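Local structure of geranylgeranyl pyrophosphate synthase (Corynebacterium glutamicum, 3LK5) at residues L259-F263 against G274-R278; I277-R282 against V308-T312. The protein probably condenses allylic and homoallylic isoprenoid diphosphates with the help of magnesium, as a prenyltransferase of the FPP/GGPP synthase family. All blocks are in the same frame, centred on the assembly; numbering follows the deposited sequence.

Contact 1 of 2, residues L259-F263 against G274-R278; sequences LLGVF and GDDIR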
loop_
_atom_site.group_PDB
_atom_site.type_symbol
_atom_site.label_atom_id
_atom_site.label_comp_id
_atom_site.label_asym_id
_atom_site.label_seq_id
_atom_site.Cartn_x
_atom_site.Cartn_y
_atom_site.Cartn_z
ATOM N N LEU A 259 -29.032 -3.063 1.546
ATOM C CA LEU A 259 -30.442 -2.697 1.346
ATOM C C LEU A 259 -30.551 -1.251 0.897
ATOM O O LEU A 259 -31.286 -0.947 -0.059
ATOM C CB LEU A 259 -31.285 -2.967 2.595
ATOM C CG LEU A 259 -31.400 -4.425 3.046
ATOM C CD1 LEU A 259 -32.286 -4.553 4.283
ATOM C CD2 LEU A 259 -31.982 -5.335 1.902
ATOM N N LEU A 260 -29.769 -0.359 1.528
ATOM C CA LEU A 260 -29.758 1.047 1.105
ATOM C C LEU A 260 -29.273 1.227 -0.334
ATOM O O LEU A 260 -29.765 2.106 -1.033
ATOM C CB LEU A 260 -28.914 1.943 2.043
ATOM C CG LEU A 260 -29.491 2.198 3.442
ATOM C CD1 LEU A 260 -28.385 2.836 4.326
ATOM C CD2 LEU A 260 -30.810 3.044 3.442
ATOM N N GLY A 261 -28.318 0.409 -0.771
ATOM C CA GLY A 261 -27.759 0.528 -2.138
ATOM C C GLY A 261 -28.766 0.135 -3.223
ATOM O O GLY A 261 -28.571 0.425 -4.409
ATOM N N VAL A 262 -29.860 -0.498 -2.810
ATOM C CA VAL A 262 -30.930 -0.848 -3.747
ATOM C C VAL A 262 -32.186 -0.002 -3.458
ATOM O O VAL A 262 -32.788 0.608 -4.370
ATOM C CB VAL A 262 -31.197 -2.370 -3.656
ATOM C CG1 VAL A 262 -32.466 -2.760 -4.421
ATOM C CG2 VAL A 262 -29.994 -3.114 -4.221
ATOM N N PHE A 263 -32.585 0.058 -2.185
ATOM C CA PHE A 263 -33.875 0.640 -1.839
ATOM C C PHE A 263 -33.789 2.026 -1.216
ATOM O O PHE A 263 -34.806 2.625 -0.905
ATOM C CB PHE A 263 -34.645 -0.280 -0.884
ATOM C CG PHE A 263 -34.930 -1.627 -1.452
ATOM C CD1 PHE A 263 -35.892 -1.771 -2.459
ATOM C CD2 PHE A 263 -34.260 -2.752 -0.979
ATOM C CE1 PHE A 263 -36.172 -3.024 -2.983
ATOM C CE2 PHE A 263 -34.535 -4.022 -1.488
ATOM C CZ PHE A 263 -35.514 -4.146 -2.526
ATOM N N GLY A 274 -30.292 2.820 -6.540
ATOM C CA GLY A 274 -30.021 1.494 -7.099
ATOM C C GLY A 274 -28.651 1.311 -7.696
ATOM O O GLY A 274 -28.410 0.379 -8.467
ATOM N N ASP A 275 -27.737 2.203 -7.320
ATOM C CA ASP A 275 -26.352 2.138 -7.756
ATOM C C ASP A 275 -25.756 0.746 -7.676
ATOM O O ASP A 275 -24.992 0.343 -8.550
ATOM C CB ASP A 275 -25.524 3.075 -6.886
ATOM C CG ASP A 275 -24.219 3.435 -7.521
ATOM O OD1 ASP A 275 -24.261 4.017 -8.626
ATOM O OD2 ASP A 275 -23.170 3.148 -6.903
ATOM N N ASP A 276 -26.108 0.006 -6.619
ATOM C CA ASP A 276 -25.589 -1.359 -6.436
ATOM C C ASP A 276 -26.060 -2.317 -7.525
ATOM O O ASP A 276 -25.386 -3.312 -7.794
ATOM C CB ASP A 276 -25.976 -1.937 -5.067
ATOM C CG ASP A 276 -25.083 -1.438 -3.935
ATOM O OD1 ASP A 276 -24.125 -0.676 -4.191
ATOM O OD2 ASP A 276 -25.319 -1.817 -2.777
ATOM N N ILE A 277 -27.218 -2.030 -8.119
ATOM C CA ILE A 277 -27.712 -2.830 -9.259
ATOM C C ILE A 277 -26.856 -2.517 -10.501
ATOM O O ILE A 277 -26.307 -3.428 -11.134
ATOM C CB ILE A 277 -29.204 -2.578 -9.569
ATOM C CG1 ILE A 277 -30.122 -2.926 -8.383
ATOM C CG2 ILE A 277 -29.646 -3.372 -10.803
ATOM C CD1 ILE A 277 -29.949 -4.316 -7.823
ATOM N N ARG A 278 -26.745 -1.216 -10.808
ATOM C CA ARG A 278 -25.931 -0.710 -11.918
ATOM C C ARG A 278 -24.490 -1.186 -11.870
ATOM O O ARG A 278 -23.915 -1.460 -12.911
ATOM C CB ARG A 278 -25.988 0.825 -11.992
ATOM C CG ARG A 278 -25.321 1.419 -13.242
ATOM C CD ARG A 278 -24.821 2.842 -12.997
ATOM N NE ARG A 278 -23.957 2.908 -11.819
ATOM C CZ ARG A 278 -22.636 2.725 -11.828
ATOM N NH1 ARG A 278 -21.993 2.486 -12.970
ATOM N NH2 ARG A 278 -21.946 2.791 -10.691
HETATM O O HOH W 1 -30.414 3.319 -3.584
#
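Gly261 O meets Asp276 N and Gly274 CA where the last turn of helix 236-263 faces the first turn of the short helix 275-278. The backbone N of Asp276 gives a weak hydrogen bond to Gly261 O (3.3 Å), and the same oxygen receives a CA-H...O contact from Gly274 CA at 3.2 Å, so both come from the start of the short helix. The Asp276 carboxylate lies over the glycine, OD2 3.4 Å from Gly261 CA; with CG beside the backbone N (chi1 -80°), the carboxylate settles against the bare CA of Gly261. Gly274 takes the N-cap position at positive phi, and its O accepts from both Ile277 N and Arg278 N. Beside this close backbone meeting the side-chain packing is sparser: Val262 CG2 touches Ile277 CD1 at 3.8 Å, the two side chains crossing obliquely. On another flank a water bridges Leu260 O and Gly274 N, accepting from the latter at 3.0 Å. Farther out, on the exposed side, Arg278 turns back along its own helix, the guanidinium edge meeting Asp275 OD1 in a long, weak salt bridge. Val262 also packs on Thr321 of helix 314-326 and Leu285 of helix 284-296, while Ile277 reaches Ile317, so this buried helix-to-helix joint lies against both of those helices.

Contact 2 of 2, residues I277-R282 against V308-T312; sequences IREGKR and VGKVT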
loop_
_atom_site.group_PDB
_atom_site.type_symbol
_atom_site.label_atom_id
_atom_site.label_comp_id
_atom_site.label_asym_id
_atom_site.label_seq_id
_atom_site.Cartn_x
_atom_site.Cartn_y
_atom_site.Cartn_z
ATOM N N ILE A 277 -27.218 -2.030 -8.119
ATOM C CA ILE A 277 -27.712 -2.830 -9.259
ATOM C C ILE A 277 -26.856 -2.517 -10.501
ATOM O O ILE A 277 -26.307 -3.428 -11.134
ATOM C CB ILE A 277 -29.204 -2.578 -9.569
ATOM C CG1 ILE A 277 -30.122 -2.926 -8.383
ATOM C CG2 ILE A 277 -29.646 -3.372 -10.803
ATOM C CD1 ILE A 277 -29.949 -4.316 -7.823
ATOM N N ARG A 278 -26.745 -1.216 -10.808
ATOM C CA ARG A 278 -25.931 -0.710 -11.918
ATOM C C ARG A 278 -24.490 -1.186 -11.870
ATOM O O ARG A 278 -23.915 -1.460 -12.911
ATOM C CB ARG A 278 -25.988 0.825 -11.992
ATOM C CG ARG A 278 -25.321 1.419 -13.242
ATOM C CD ARG A 278 -24.821 2.842 -12.997
ATOM N NE ARG A 278 -23.957 2.908 -11.819
ATOM C CZ ARG A 278 -22.636 2.725 -11.828
ATOM N NH1 ARG A 278 -21.993 2.486 -12.970
ATOM N NH2 ARG A 278 -21.946 2.791 -10.691
ATOM N N GLU A 279 -23.931 -1.305 -10.663
ATOM C CA GLU A 279 -22.535 -1.684 -10.458
ATOM C C GLU A 279 -22.348 -3.208 -10.396
ATOM O O GLU A 279 -21.223 -3.690 -10.400
ATOM C CB GLU A 279 -22.022 -1.041 -9.157
ATOM C CG GLU A 279 -20.514 -0.833 -9.041
ATOM C CD GLU A 279 -20.127 0.640 -8.864
ATOM O OE1 GLU A 279 -20.797 1.351 -8.075
ATOM O OE2 GLU A 279 -19.146 1.078 -9.512
ATOM N N GLY A 280 -23.437 -3.970 -10.313
ATOM C CA GLY A 280 -23.332 -5.435 -10.193
ATOM C C GLY A 280 -22.735 -6.002 -8.911
ATOM O O GLY A 280 -22.057 -7.041 -8.946
ATOM N N LYS A 281 -22.984 -5.352 -7.767
ATOM C CA LYS A 281 -22.464 -5.863 -6.471
ATOM C C LYS A 281 -23.011 -7.255 -6.175
ATOM O O LYS A 281 -24.223 -7.492 -6.315
ATOM C CB LYS A 281 -22.839 -4.930 -5.307
ATOM C CG LYS A 281 -22.106 -3.572 -5.251
ATOM C CD LYS A 281 -20.865 -3.576 -4.322
ATOM C CE LYS A 281 -21.203 -3.570 -2.817
ATOM N NZ LYS A 281 -21.293 -2.195 -2.200
ATOM N N ARG A 282 -22.154 -8.154 -5.718
ATOM C CA ARG A 282 -22.590 -9.504 -5.369
ATOM C C ARG A 282 -22.961 -9.653 -3.885
ATOM O O ARG A 282 -22.209 -10.221 -3.079
ATOM C CB ARG A 282 -21.550 -10.543 -5.802
ATOM C CG ARG A 282 -21.406 -10.598 -7.299
ATOM C CD ARG A 282 -22.554 -11.376 -7.905
ATOM N NE ARG A 282 -22.717 -11.100 -9.325
ATOM C CZ ARG A 282 -23.700 -11.599 -10.082
ATOM N NH1 ARG A 282 -24.606 -12.445 -9.578
ATOM N NH2 ARG A 282 -23.764 -11.268 -11.367
ATOM N N VAL A 308 -28.319 -7.206 -13.853
ATOM C CA VAL A 308 -27.382 -6.702 -12.825
ATOM C C VAL A 308 -25.988 -6.436 -13.369
ATOM O O VAL A 308 -25.382 -7.302 -14.011
ATOM C CB VAL A 308 -27.281 -7.599 -11.566
ATOM C CG1 VAL A 308 -28.617 -7.625 -10.815
ATOM C CG2 VAL A 308 -26.778 -9.016 -11.913
ATOM N N GLY A 309 -25.503 -5.222 -13.109
ATOM C CA GLY A 309 -24.168 -4.793 -13.539
ATOM C C GLY A 309 -24.117 -4.480 -15.019
ATOM O O GLY A 309 -23.041 -4.237 -15.563
ATOM N N LYS A 310 -25.283 -4.490 -15.667
ATOM C CA LYS A 310 -25.379 -4.274 -17.116
ATOM C C LYS A 310 -26.366 -3.171 -17.492
ATOM O O LYS A 310 -26.174 -2.489 -18.489
ATOM C CB LYS A 310 -25.736 -5.579 -17.841
ATOM C CG LYS A 310 -24.670 -6.665 -17.710
ATOM C CD LYS A 310 -25.133 -7.980 -18.309
ATOM C CE LYS A 310 -24.611 -9.165 -17.509
ATOM N NZ LYS A 310 -25.385 -10.394 -17.836
ATOM N N VAL A 311 -27.424 -2.997 -16.711
ATOM C CA VAL A 311 -28.378 -1.920 -16.970
ATOM C C VAL A 311 -27.897 -0.578 -16.408
ATOM O O VAL A 311 -27.031 -0.531 -15.529
ATOM C CB VAL A 311 -29.800 -2.247 -16.447
ATOM C CG1 VAL A 311 -30.381 -3.442 -17.188
ATOM C CG2 VAL A 311 -29.796 -2.481 -14.944
ATOM N N THR A 312 -28.493 0.502 -16.915
ATOM C CA THR A 312 -28.045 1.870 -16.654
ATOM C C THR A 312 -29.205 2.820 -16.320
ATOM O O THR A 312 -29.114 3.615 -15.382
ATOM C CB THR A 312 -27.187 2.381 -17.873
ATOM O OG1 THR A 312 -25.807 2.371 -17.504
ATOM C CG2 THR A 312 -27.586 3.789 -18.354
#
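Ile277 O receives the backbone N of Gly309 at 2.8 Å, with the donor nearly on the line of the C=O bond (165°). The same oxygen accepts from Gly280 N within the closing turn, so two N-H groups hold it. Gly280, at positive phi, completes a Schellman motif after the helix, and Gly309, also at positive phi, follows Val308 just beyond helix 298-307. The two glycines pass with their CA atoms 3.5 Å apart, a close approach of two residues without side chains. Gly309 CA further points a hydrogen at Arg278 O.

The side chain of Arg278 can be followed outward along the 308-312 loop. Arg278 CB lies 3.9 Å from Val311 O, and Arg278 CG, set anti to the backbone N (chi1 -172°), comes closer to it, at 3.5 Å, with Thr312 beyond. The side chain then bends at chi3 (53°) and leaves the loop, so that Arg278 NH2 forms a salt bridge with Glu279 OE1 at 3.2 Å. Glu279 in turn touches Asp112, which binds magnesium in this protein although none is bound here, so the turn lies next to the metal site.

On the side of helix 314-326, Ile277 CG2 packs on Val311 CG2 (4.2 Å) and, more loosely, on Val308 CG1. At the other end Arg282 crosses Val308 at about a right angle, NH2 lying by its CG2. Ile277 and Val311 both rest on Ile317, so the loop between helices 298-307 and 314-326 is joined to the end of helix 275-278 against helix 314-326.

In the fold
The two contacts lie with their centres about 9 Å apart on the same side of the chain's centre, and both use helix 275-278. Contact 1 comes first along the chain; contact 2 takes over where it ends. Ile277 and Arg278 belong to both, and Asp276 O probably accepts a hydrogen bond from Lys281 N across the junction. The short helix thus meets helix 236-263 at its start and the 308-312 loop at its end, near the magnesium-binding residues Asp112 and Asp194 (side chains of Asp275 and Asp276 about 8 and 9 Å away, respectively), with Glu279 reaching Asp112, within the all-helical polyprenyl synthase fold.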